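Local coordinates for protein probable uracil-DNA glycosylase (Acanthamoeba polyphaga mimivirus, PDB 5X55) that is a probable uracil-DNA glycosylase by name and family, with a four-stranded parallel beta-sheet flanked by helices, at residues 110-114 / 115-119; 129-132 / 133-136; 226-230 / 231-235. All blocks are in the same frame, centred on the assembly; numbering follows the deposited sequence.

Interaction 1. Residues 110-114 / 115-119; sequences HFKSW and IECFP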
ATOM      1  N   HIS A 110      20.344  -5.732   0.820  1.00 25.69           N
ATOM      2  CA  HIS A 110      21.445  -4.792   0.634  1.00 30.01           C
ATOM      3  C   HIS A 110      20.982  -3.376   0.334  1.00 33.16           C
ATOM      4  O   HIS A 110      21.778  -2.559  -0.134  1.00 34.95           O
ATOM      5  CB  HIS A 110      22.380  -5.310  -0.456  1.00 31.83           C
ATOM      6  CG  HIS A 110      22.921  -6.666  -0.144  1.00 34.76           C
ATOM      7  ND1 HIS A 110      23.712  -6.907   0.961  1.00 34.16           N
ATOM      8  CD2 HIS A 110      22.717  -7.868  -0.731  1.00 34.62           C
ATOM      9  CE1 HIS A 110      24.009  -8.191   1.016  1.00 30.36           C
ATOM     10  NE2 HIS A 110      23.422  -8.797  -0.001  1.00 40.95           N
ATOM     11  N   PHE A 111      19.729  -3.052   0.642  1.00 27.54           N
ATOM     12  CA  PHE A 111      19.248  -1.702   0.417  1.00 27.60           C
ATOM     13  C   PHE A 111      19.883  -0.749   1.416  1.00 26.23           C
ATOM     14  O   PHE A 111      20.096  -1.093   2.579  1.00 24.02           O
ATOM     15  CB  PHE A 111      17.724  -1.677   0.507  1.00 24.81           C
ATOM     16  CG  PHE A 111      17.083  -2.661  -0.412  1.00 32.77           C
ATOM     17  CD1 PHE A 111      16.835  -2.329  -1.730  1.00 31.32           C
ATOM     18  CD2 PHE A 111      16.795  -3.949   0.019  1.00 29.46           C
ATOM     19  CE1 PHE A 111      16.275  -3.252  -2.591  1.00 28.50           C
ATOM     20  CE2 PHE A 111      16.237  -4.866  -0.843  1.00 28.78           C
ATOM     21  CZ  PHE A 111      15.977  -4.515  -2.147  1.00 26.87           C
ATOM     22  N   LYS A 112      20.221   0.445   0.943  1.00 23.65           N
ATOM     23  CA  LYS A 112      20.778   1.459   1.821  1.00 26.17           C
ATOM     24  C   LYS A 112      19.683   2.110   2.665  1.00 27.20           C
ATOM     25  O   LYS A 112      18.540   2.270   2.223  1.00 25.73           O
ATOM     26  CB  LYS A 112      21.491   2.524   0.991  1.00 29.48           C
ATOM     27  CG  LYS A 112      22.708   2.024   0.240  1.00 32.10           C
ATOM     28  CD  LYS A 112      22.820   2.700  -1.131  1.00 38.31           C
ATOM     29  CE  LYS A 112      22.902   4.221  -1.022  1.00 40.56           C
ATOM     30  NZ  LYS A 112      22.741   4.909  -2.359  1.00 38.15           N
ATOM     31  N   SER A 113      20.051   2.529   3.877  1.00 24.72           N
ATOM     32  CA  SER A 113      19.134   3.288   4.716  1.00 26.72           C
ATOM     33  C   SER A 113      19.048   4.734   4.237  1.00 21.91           C
ATOM     34  O   SER A 113      19.765   5.167   3.337  1.00 22.79           O
ATOM     35  CB  SER A 113      19.565   3.232   6.187  1.00 31.64           C
ATOM     36  OG  SER A 113      20.743   3.997   6.415  1.00 31.20           O
ATOM     37  N   TRP A 114      18.161   5.502   4.869  1.00 23.45           N
ATOM     38  CA  TRP A 114      17.990   6.901   4.494  1.00 25.85           C
ATOM     39  C   TRP A 114      19.282   7.695   4.655  1.00 30.58           C
ATOM     40  O   TRP A 114      19.677   8.441   3.749  1.00 28.12           O
ATOM     41  CB  TRP A 114      16.860   7.518   5.306  1.00 24.35           C
ATOM     42  CG  TRP A 114      15.531   7.080   4.791  1.00 25.09           C
ATOM     43  CD1 TRP A 114      14.931   5.864   4.996  1.00 24.02           C
ATOM     44  CD2 TRP A 114      14.650   7.828   3.952  1.00 27.43           C
ATOM     45  NE1 TRP A 114      13.728   5.816   4.338  1.00 21.61           N
ATOM     46  CE2 TRP A 114      13.521   7.012   3.701  1.00 24.56           C
ATOM     47  CE3 TRP A 114      14.695   9.113   3.395  1.00 27.41           C
ATOM     48  CZ2 TRP A 114      12.449   7.436   2.911  1.00 20.93           C
ATOM     49  CZ3 TRP A 114      13.626   9.538   2.613  1.00 29.53           C
ATOM     50  CH2 TRP A 114      12.516   8.693   2.377  1.00 26.49           C
ATOM     51  N   ILE A 115      19.957   7.550   5.801  1.00 31.18           N
ATOM     52  CA  ILE A 115      21.174   8.327   6.024  1.00 32.70           C
ATOM     53  C   ILE A 115      22.311   7.875   5.099  1.00 34.60           C
ATOM     54  O   ILE A 115      23.250   8.642   4.855  1.00 43.50           O
ATOM     55  CB  ILE A 115      21.577   8.281   7.518  1.00 33.50           C
ATOM     56  CG1 ILE A 115      22.635   9.342   7.823  1.00 37.80           C
ATOM     57  CG2 ILE A 115      22.065   6.901   7.931  1.00 35.42           C
ATOM     58  CD1 ILE A 115      22.190  10.765   7.479  1.00 34.36           C
ATOM     59  N   GLU A 116      22.236   6.668   4.538  1.00 29.94           N
ATOM     60  CA  GLU A 116      23.229   6.261   3.544  1.00 32.79           C
ATOM     61  C   GLU A 116      22.940   6.859   2.165  1.00 34.62           C
ATOM     62  O   GLU A 116      23.872   7.322   1.494  1.00 34.10           O
ATOM     63  CB  GLU A 116      23.310   4.734   3.484  1.00 31.68           C
ATOM     64  CG  GLU A 116      23.463   4.123   4.876  1.00 34.33           C
ATOM     65  CD  GLU A 116      23.692   2.616   4.875  1.00 41.32           C
ATOM     66  OE1 GLU A 116      24.532   2.135   5.666  1.00 48.98           O
ATOM     67  OE2 GLU A 116      23.032   1.906   4.094  1.00 41.00           O
ATOM     68  N   CYS A 117      21.663   6.873   1.729  1.00 32.19           N
ATOM     69  CA  CYS A 117      21.296   7.479   0.442  1.00 31.91           C
ATOM     70  C   CYS A 117      21.436   8.989   0.453  1.00 30.38           C
ATOM     71  O   CYS A 117      21.635   9.594  -0.606  1.00 27.74           O
ATOM     72  CB  CYS A 117      19.846   7.162   0.055  1.00 30.76           C
ATOM     73  SG  CYS A 117      19.497   5.440  -0.187  1.00 40.67           S
ATOM     74  N   PHE A 118      21.259   9.621   1.603  1.00 26.82           N
ATOM     75  CA  PHE A 118      21.314  11.076   1.713  1.00 31.03           C
ATOM     76  C   PHE A 118      22.218  11.432   2.882  1.00 35.00           C
ATOM     77  O   PHE A 118      21.742  11.873   3.932  1.00 32.19           O
ATOM     78  CB  PHE A 118      19.927  11.692   1.893  1.00 30.63           C
ATOM     79  CG  PHE A 118      18.932  11.301   0.828  1.00 32.17           C
ATOM     80  CD1 PHE A 118      19.012  11.842  -0.447  1.00 32.40           C
ATOM     81  CD2 PHE A 118      17.905  10.406   1.112  1.00 27.91           C
ATOM     82  CE1 PHE A 118      18.096  11.494  -1.424  1.00 26.46           C
ATOM     83  CE2 PHE A 118      16.983  10.056   0.147  1.00 28.15           C
ATOM     84  CZ  PHE A 118      17.077  10.602  -1.129  1.00 25.92           C
ATOM     85  N   PRO A 119      23.537  11.274   2.719  1.00 35.14           N
ATOM     86  CA  PRO A 119      24.449  11.505   3.849  1.00 40.48           C
ATOM     87  C   PRO A 119      24.296  12.879   4.470  1.00 38.85           C
ATOM     88  O   PRO A 119      24.499  13.030   5.682  1.00 41.57           O
ATOM     89  CB  PRO A 119      25.842  11.327   3.224  1.00 37.26           C
ATOM     90  CG  PRO A 119      25.622  10.569   1.978  1.00 38.34           C
ATOM     91  CD  PRO A 119      24.260  10.948   1.479  1.00 32.66           C
TER
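Ser-113 is the N-cap of the single-turn helix 114-117, and Glu-116, its N3 residue, reaches back to it in the manner of one half of a capping box. The backbone N of Ser-113 donates to Glu-116 OE2 at 3.1 Å; the N-H comes from above the carboxylate plane, with 157° at the hydrogen. Glu-116 can span the turn because CG stands anti to its own carbonyl carbon (chi1 -50°) and the chain runs straight from there. The same OE2 lies 3.2 Å from Lys-112 CA, while Glu-116 CG passes 3.1 Å from Ser-113 OG, so that the hydroxyl rests against the aliphatic part of the acid. Behind the cap, Ser-113 O accepts Cys-117 N at 3.0 Å, almost in line with its C=O, and takes a weak second bond from Glu-116 N. Lys-112 bends at chi2 and chi3 and folds its methylenes along the turn, bringing CE to 3.7 Å from Cys-117 SG.

The side chains of Trp-114, in the helix, and Phe-118, just past its end, lie side by side, pointing the same way; Trp-114 CE3 and Phe-118 CE2 are 4.1 Å apart, and both side chains pack on Leu-158 of helix 146-159. Their backbones are joined too, Phe-118 N donating to Trp-114 O at 2.9 Å. Outside the turn, Trp-114 NE1 donates to Pro-166 O, a bond that limits the rotation of the indole. Together these features make a short helix with a serine N-cap and an N3 glutamate closing its first turn.

Interaction 2. Residues 129-132 / 133-136; sequences LFRP and EWFD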
ATOM      1  N   LEU A 129      11.971   7.403  -7.590  1.00 25.63           N
ATOM      2  CA  LEU A 129      10.937   6.960  -8.519  1.00 27.35           C
ATOM      3  C   LEU A 129      11.599   6.541  -9.832  1.00 26.16           C
ATOM      4  O   LEU A 129      11.979   7.392 -10.638  1.00 30.00           O
ATOM      5  CB  LEU A 129       9.936   8.086  -8.724  1.00 27.42           C
ATOM      6  CG  LEU A 129       8.718   7.759  -9.569  1.00 32.32           C
ATOM      7  CD1 LEU A 129       7.873   6.693  -8.884  1.00 23.31           C
ATOM      8  CD2 LEU A 129       7.962   9.051  -9.772  1.00 25.36           C
ATOM      9  N   PHE A 130      11.714   5.225 -10.055  1.00 29.32           N
ATOM     10  CA  PHE A 130      12.429   4.657 -11.201  1.00 31.40           C
ATOM     11  C   PHE A 130      11.533   4.331 -12.395  1.00 36.53           C
ATOM     12  O   PHE A 130      12.037   3.825 -13.407  1.00 35.65           O
ATOM     13  CB  PHE A 130      13.170   3.377 -10.781  1.00 27.52           C
ATOM     14  CG  PHE A 130      13.827   3.466  -9.423  1.00 31.82           C
ATOM     15  CD1 PHE A 130      14.579   4.593  -9.057  1.00 32.93           C
ATOM     16  CD2 PHE A 130      13.676   2.437  -8.499  1.00 30.73           C
ATOM     17  CE1 PHE A 130      15.196   4.681  -7.796  1.00 28.67           C
ATOM     18  CE2 PHE A 130      14.281   2.518  -7.221  1.00 34.71           C
ATOM     19  CZ  PHE A 130      15.043   3.645  -6.871  1.00 32.94           C
ATOM     20  N   ARG A 131      10.224   4.578 -12.307  1.00 31.53           N
ATOM     21  CA  ARG A 131       9.303   4.173 -13.366  1.00 31.41           C
ATOM     22  C   ARG A 131       8.805   5.409 -14.110  1.00 32.80           C
ATOM     23  O   ARG A 131       8.036   6.201 -13.539  1.00 28.92           O
ATOM     24  CB  ARG A 131       8.135   3.369 -12.783  1.00 26.73           C
ATOM     25  CG  ARG A 131       7.099   2.875 -13.783  1.00 30.21           C
ATOM     26  CD  ARG A 131       7.615   1.733 -14.691  1.00 31.66           C
ATOM     27  NE  ARG A 131       7.823   0.487 -13.964  1.00 31.86           N
ATOM     28  CZ  ARG A 131       8.108  -0.677 -14.547  1.00 40.63           C
ATOM     29  NH1 ARG A 131       8.200  -0.745 -15.867  1.00 36.51           N
ATOM     30  NH2 ARG A 131       8.300  -1.778 -13.817  1.00 33.12           N
ATOM     31  N   PRO A 132       9.198   5.599 -15.380  1.00 35.77           N
ATOM     32  CA  PRO A 132       8.923   6.874 -16.076  1.00 26.09           C
ATOM     33  C   PRO A 132       7.450   7.209 -16.247  1.00 26.73           C
ATOM     34  O   PRO A 132       7.101   8.401 -16.298  1.00 28.27           O
ATOM     35  CB  PRO A 132       9.598   6.677 -17.443  1.00 25.10           C
ATOM     36  CG  PRO A 132      10.582   5.594 -17.251  1.00 22.55           C
ATOM     37  CD  PRO A 132      10.033   4.690 -16.186  1.00 28.95           C
ATOM     38  N   GLU A 133       6.575   6.206 -16.351  1.00 25.28           N
ATOM     39  CA  GLU A 133       5.141   6.473 -16.487  1.00 30.95           C
ATOM     40  C   GLU A 133       4.545   7.256 -15.313  1.00 28.96           C
ATOM     41  O   GLU A 133       3.401   7.705 -15.421  1.00 31.57           O
ATOM     42  CB  GLU A 133       4.363   5.162 -16.652  1.00 30.38           C
ATOM     43  CG  GLU A 133       4.743   4.324 -17.888  1.00 33.15           C
ATOM     44  CD  GLU A 133       5.965   3.429 -17.678  1.00 33.53           C
ATOM     45  OE1 GLU A 133       6.849   3.792 -16.877  1.00 33.84           O
ATOM     46  OE2 GLU A 133       6.039   2.351 -18.316  1.00 43.28           O
ATOM     47  N   TRP A 134       5.271   7.427 -14.202  1.00 22.67           N
ATOM     48  CA  TRP A 134       4.775   8.213 -13.082  1.00 25.35           C
ATOM     49  C   TRP A 134       5.304   9.640 -13.075  1.00 29.69           C
ATOM     50  O   TRP A 134       4.837  10.451 -12.261  1.00 26.46           O
ATOM     51  CB  TRP A 134       5.131   7.537 -11.747  1.00 20.53           C
ATOM     52  CG  TRP A 134       4.291   6.318 -11.413  1.00 23.23           C
ATOM     53  CD1 TRP A 134       4.646   5.005 -11.563  1.00 21.59           C
ATOM     54  CD2 TRP A 134       2.959   6.312 -10.855  1.00 22.00           C
ATOM     55  NE1 TRP A 134       3.619   4.184 -11.137  1.00 25.13           N
ATOM     56  CE2 TRP A 134       2.575   4.962 -10.702  1.00 22.15           C
ATOM     57  CE3 TRP A 134       2.058   7.314 -10.483  1.00 23.13           C
ATOM     58  CZ2 TRP A 134       1.326   4.593 -10.198  1.00 23.25           C
ATOM     59  CZ3 TRP A 134       0.809   6.942  -9.961  1.00 22.06           C
ATOM     60  CH2 TRP A 134       0.458   5.597  -9.826  1.00 19.46           C
ATOM     61  N   PHE A 135       6.254   9.972 -13.963  1.00 30.47           N
ATOM     62  CA  PHE A 135       6.890  11.287 -13.896  1.00 30.03           C
ATOM     63  C   PHE A 135       5.863  12.402 -14.067  1.00 29.14           C
ATOM     64  O   PHE A 135       5.931  13.428 -13.378  1.00 31.17           O
ATOM     65  CB  PHE A 135       8.012  11.396 -14.940  1.00 32.40           C
ATOM     66  CG  PHE A 135       9.242  10.540 -14.628  1.00 36.75           C
ATOM     67  CD1 PHE A 135       9.365   9.872 -13.408  1.00 31.33           C
ATOM     68  CD2 PHE A 135      10.280  10.412 -15.558  1.00 35.90           C
ATOM     69  CE1 PHE A 135      10.489   9.082 -13.124  1.00 32.09           C
ATOM     70  CE2 PHE A 135      11.411   9.626 -15.286  1.00 29.15           C
ATOM     71  CZ  PHE A 135      11.519   8.958 -14.069  1.00 28.35           C
ATOM     72  N   ASP A 136       4.868  12.195 -14.933  1.00 31.51           N
ATOM     73  CA  ASP A 136       3.819  13.195 -15.100  1.00 28.47           C
ATOM     74  C   ASP A 136       3.098  13.440 -13.785  1.00 30.37           C
ATOM     75  O   ASP A 136       2.973  14.590 -13.339  1.00 30.04           O
ATOM     76  CB  ASP A 136       2.842  12.772 -16.201  1.00 32.80           C
ATOM     77  CG  ASP A 136       3.405  13.034 -17.606  1.00 51.26           C
ATOM     78  OD1 ASP A 136       4.648  13.124 -17.740  1.00 51.46           O
ATOM     79  OD2 ASP A 136       2.618  13.154 -18.574  1.00 59.28           O
TER
HETATM   80  O   HOH W   1       4.902  10.186 -16.625  1.00 34.16           O
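The Phe-135 ring carries Pro-132 CA squarely over one face, a CH-pi contact with CA 3.7 Å from the ring centroid and 6° off the normal, while Leu-129 O sits at its edge, in plane, 3.4 Å from CE1. The indole of Trp-134 is met at its edge by Arg-131 CG, 3.9 Å from CD1. These groups surround two overlapping type I beta turns that lead the chain into helix 135-142: Trp-134 N donates to Arg-131 O at 3.1 Å in a nearly straight bond, and Phe-135 N donates to Pro-132 O from well above the carbonyl plane.

Leu-129 packs against both aromatic residues. Its CD2 touches both Trp-134 CB, at 3.8 Å, and Phe-135 CD1; it crosses the tryptophan at about a right angle and slides past the phenylalanine in the opposite direction. The indole beyond packs on Leu-279 and Leu-283 of helix 273-286, with NE1 bonded to Leu-178 O.

The bend of Glu-133 at chi2 (84°) turns its carboxylate back over Arg-131, where OE1 lies 3.1 Å from CD. The opposite charges are near but beyond a salt bridge, Arg-131 NH1 lying 4.5 Å from Glu-133 OE2; Arg-131 NE bonds to Asn-176 O. Glu-133 OE1 is buried here without a polar partner. Water 1 links Pro-132 and Asp-136, donating to Pro-132 O and accepting from the N-H of Asp-136.

Interaction 3. Residues 226-230 / 231-235; sequences TNLIK and FNHMR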
ATOM      1  N   THR A 226      -6.109 -16.672   5.094  1.00 19.53           N
ATOM      2  CA  THR A 226      -7.238 -17.465   5.578  1.00 20.00           C
ATOM      3  C   THR A 226      -8.494 -17.181   4.759  1.00 18.59           C
ATOM      4  O   THR A 226      -9.233 -18.101   4.407  1.00 17.49           O
ATOM      5  CB  THR A 226      -7.479 -17.174   7.073  1.00 22.88           C
ATOM      6  OG1 THR A 226      -6.369 -17.651   7.847  1.00 21.13           O
ATOM      7  CG2 THR A 226      -8.773 -17.830   7.597  1.00 17.08           C
ATOM      8  N   ASN A 227      -8.747 -15.904   4.451  1.00 19.02           N
ATOM      9  CA  ASN A 227      -9.890 -15.541   3.616  1.00 16.85           C
ATOM     10  C   ASN A 227      -9.763 -16.122   2.209  1.00 18.40           C
ATOM     11  O   ASN A 227     -10.744 -16.631   1.645  1.00 17.19           O
ATOM     12  CB  ASN A 227     -10.030 -14.012   3.564  1.00 16.19           C
ATOM     13  CG  ASN A 227     -11.263 -13.561   2.811  1.00 18.29           C
ATOM     14  OD1 ASN A 227     -11.244 -13.409   1.586  1.00 17.94           O
ATOM     15  ND2 ASN A 227     -12.350 -13.345   3.541  1.00 18.81           N
ATOM     16  N   LEU A 228      -8.568 -16.053   1.612  1.00 16.84           N
ATOM     17  CA  LEU A 228      -8.392 -16.645   0.279  1.00 18.22           C
ATOM     18  C   LEU A 228      -8.679 -18.142   0.297  1.00 19.73           C
ATOM     19  O   LEU A 228      -9.320 -18.669  -0.621  1.00 18.22           O
ATOM     20  CB  LEU A 228      -6.986 -16.376  -0.247  1.00 14.61           C
ATOM     21  CG  LEU A 228      -6.744 -14.937  -0.724  1.00 18.93           C
ATOM     22  CD1 LEU A 228      -5.298 -14.534  -0.501  1.00 13.67           C
ATOM     23  CD2 LEU A 228      -7.113 -14.816  -2.207  1.00 15.15           C
ATOM     24  N   ILE A 229      -8.222 -18.842   1.344  1.00 20.04           N
ATOM     25  CA  ILE A 229      -8.479 -20.277   1.466  1.00 21.21           C
ATOM     26  C   ILE A 229      -9.980 -20.542   1.599  1.00 23.17           C
ATOM     27  O   ILE A 229     -10.545 -21.406   0.911  1.00 21.33           O
ATOM     28  CB  ILE A 229      -7.675 -20.855   2.650  1.00 23.14           C
ATOM     29  CG1 ILE A 229      -6.195 -20.986   2.262  1.00 24.32           C
ATOM     30  CG2 ILE A 229      -8.208 -22.226   3.071  1.00 21.60           C
ATOM     31  CD1 ILE A 229      -5.235 -20.856   3.421  1.00 29.76           C
ATOM     32  N   LYS A 230     -10.654 -19.770   2.460  1.00 16.65           N
ATOM     33  CA  LYS A 230     -12.084 -19.955   2.710  1.00 19.71           C
ATOM     34  C   LYS A 230     -12.929 -19.839   1.442  1.00 22.16           C
ATOM     35  O   LYS A 230     -13.934 -20.548   1.290  1.00 16.77           O
ATOM     36  CB  LYS A 230     -12.548 -18.935   3.745  1.00 17.54           C
ATOM     37  CG  LYS A 230     -14.028 -18.893   3.978  1.00 20.33           C
ATOM     38  CD  LYS A 230     -14.351 -18.040   5.206  1.00 19.73           C
ATOM     39  CE  LYS A 230     -15.824 -17.658   5.202  1.00 18.87           C
ATOM     40  NZ  LYS A 230     -16.237 -16.996   6.470  1.00 28.09           N
ATOM     41  N   PHE A 231     -12.559 -18.956   0.520  1.00 19.17           N
ATOM     42  CA  PHE A 231     -13.379 -18.761  -0.663  1.00 19.41           C
ATOM     43  C   PHE A 231     -12.762 -19.401  -1.895  1.00 18.80           C
ATOM     44  O   PHE A 231     -13.091 -19.019  -3.024  1.00 17.31           O
ATOM     45  CB  PHE A 231     -13.654 -17.273  -0.864  1.00 20.05           C
ATOM     46  CG  PHE A 231     -14.604 -16.713   0.158  1.00 20.40           C
ATOM     47  CD1 PHE A 231     -15.969 -16.943   0.048  1.00 20.55           C
ATOM     48  CD2 PHE A 231     -14.135 -15.993   1.238  1.00 15.63           C
ATOM     49  CE1 PHE A 231     -16.870 -16.431   1.000  1.00 23.63           C
ATOM     50  CE2 PHE A 231     -15.021 -15.476   2.192  1.00 22.42           C
ATOM     51  CZ  PHE A 231     -16.393 -15.697   2.075  1.00 21.25           C
ATOM     52  N   ASN A 232     -11.872 -20.372  -1.682  1.00 17.99           N
ATOM     53  CA  ASN A 232     -11.392 -21.293  -2.708  1.00 22.40           C
ATOM     54  C   ASN A 232     -10.489 -20.606  -3.729  1.00 18.78           C
ATOM     55  O   ASN A 232     -10.410 -21.028  -4.877  1.00 17.98           O
ATOM     56  CB  ASN A 232     -12.559 -22.004  -3.419  1.00 22.96           C
ATOM     57  CG  ASN A 232     -12.117 -23.289  -4.110  1.00 21.85           C
ATOM     58  OD1 ASN A 232     -11.168 -23.946  -3.675  1.00 21.90           O
ATOM     59  ND2 ASN A 232     -12.780 -23.631  -5.195  1.00 22.57           N
ATOM     60  N   HIS A 233      -9.805 -19.540  -3.337  1.00 22.63           N
ATOM     61  CA  HIS A 233      -8.850 -18.884  -4.225  1.00 21.45           C
ATOM     62  C   HIS A 233      -7.442 -19.400  -4.024  1.00 23.17           C
ATOM     63  O   HIS A 233      -6.541 -19.016  -4.774  1.00 19.22           O
ATOM     64  CB  HIS A 233      -8.883 -17.375  -3.993  1.00 21.31           C
ATOM     65  CG  HIS A 233     -10.250 -16.789  -4.150  1.00 22.46           C
ATOM     66  ND1 HIS A 233     -10.912 -16.760  -5.360  1.00 19.33           N
ATOM     67  CD2 HIS A 233     -11.093 -16.245  -3.244  1.00 21.24           C
ATOM     68  CE1 HIS A 233     -12.098 -16.206  -5.194  1.00 23.03           C
ATOM     69  NE2 HIS A 233     -12.233 -15.881  -3.921  1.00 22.76           N
ATOM     70  N   MET A 234      -7.257 -20.280  -3.044  1.00 22.02           N
ATOM     71  CA  MET A 234      -5.982 -20.736  -2.521  1.00 22.48           C
ATOM     72  C   MET A 234      -6.284 -21.947  -1.655  1.00 23.19           C
ATOM     73  O   MET A 234      -7.331 -22.005  -1.007  1.00 22.83           O
ATOM     74  CB  MET A 234      -5.305 -19.616  -1.714  1.00 23.24           C
ATOM     75  CG  MET A 234      -4.103 -20.005  -0.879  1.00 29.02           C
ATOM     76  SD  MET A 234      -3.385 -18.527  -0.087  1.00 32.36           S
ATOM     77  CE  MET A 234      -2.807 -17.671  -1.565  1.00 21.38           C
ATOM     78  N   ARG A 235      -5.400 -22.934  -1.690  1.00 25.38           N
ATOM     79  CA  ARG A 235      -5.632 -24.137  -0.913  1.00 28.28           C
ATOM     80  C   ARG A 235      -4.756 -24.252   0.314  1.00 27.43           C
ATOM     81  O   ARG A 235      -5.147 -24.933   1.263  1.00 31.83           O
ATOM     82  CB  ARG A 235      -5.450 -25.385  -1.783  1.00 31.00           C
ATOM     83  CG  ARG A 235      -6.637 -25.605  -2.669  1.00 34.49           C
ATOM     84  CD  ARG A 235      -6.375 -26.680  -3.647  1.00 38.62           C
ATOM     85  NE  ARG A 235      -7.178 -27.842  -3.313  1.00 44.92           N
ATOM     86  CZ  ARG A 235      -8.366 -28.090  -3.839  1.00 32.83           C
ATOM     87  NH1 ARG A 235      -8.908 -27.260  -4.721  1.00 38.62           N
ATOM     88  NH2 ARG A 235      -9.020 -29.162  -3.463  1.00 37.29           N
TER
HETATM   89  O   HOH W   2      -9.354 -23.339  -0.147  1.00 18.17           O
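Asn-232 takes up the positive phi (71°) of the C-prime residue in a Schellman motif, and through it the chain folds back over the last turn of helix 219-230. Two backbone bonds define the motif: His-233 N reaches Leu-228 O at 2.9 Å, and Asn-232 N meets Ile-229 O at 3.1 Å from above the carbonyl plane. Just before them, Phe-231 N closes the final helical bond to Asn-227 O. The returning loop is also marked by a nearly straight CA-H...O contact, Ile-229 CA lying 3.2 Å from Met-234 O. Water 2 lies between Ile-229 O and Met-234 O, at distances so short that its exact placing is doubtful.

Side chains pack across the reversal. Leu-228 CD2 touches His-233 CB at 3.6 Å, the two side chains crossing at about a right angle, and Leu-228 CB stands 3.9 Å from Met-234 CB. The methionine, with CG anti to the backbone N (chi1 168°), brings CG to 3.9 Å from Ile-229 CG1 as well. Lys-230 is extended throughout and runs alongside Phe-231: CG lies over one ring face, offset toward the rim, and CE reaches to 3.7 Å from CZ. The backbone O of Asn-227 lies at the ring edge, 3.5 Å from Phe-231 CD2; separately, the side-chain amide of Asn-227 crosses the ring obliquely, the planes 45° apart.

The polar ends bond to the loop just before helix 350-360: Lys-230 NZ to Asn-346 O, Asn-227 ND2 to Val-348 O and His-233 NE2 to Asp-349 OD1. Leu-228 packs on Phe-351 of that helix and on Trp-368, so the end of helix 219-230 is joined to helix 350-360 and to the C-terminal tail.

All three are local contacts at helix ends, met in series along the chain. Interaction 1 lies at the one-turn helix 114-117 and interaction 2 at the entry to the next helix, 135-142; their centres are 21 Å apart, and their nearest atoms, about 8 Å apart, do not touch. Interaction 3 marks the end of helix 219-230, on the opposite side of the chain's centre, its centre about 39 Å from that of interaction 1 and 35 Å from that of interaction 2. None includes a strand of the four-stranded parallel sheet. The first two thus lie in the N-terminal helical part of the modelled chain, whereas the third joins a later helix to the C-terminal region.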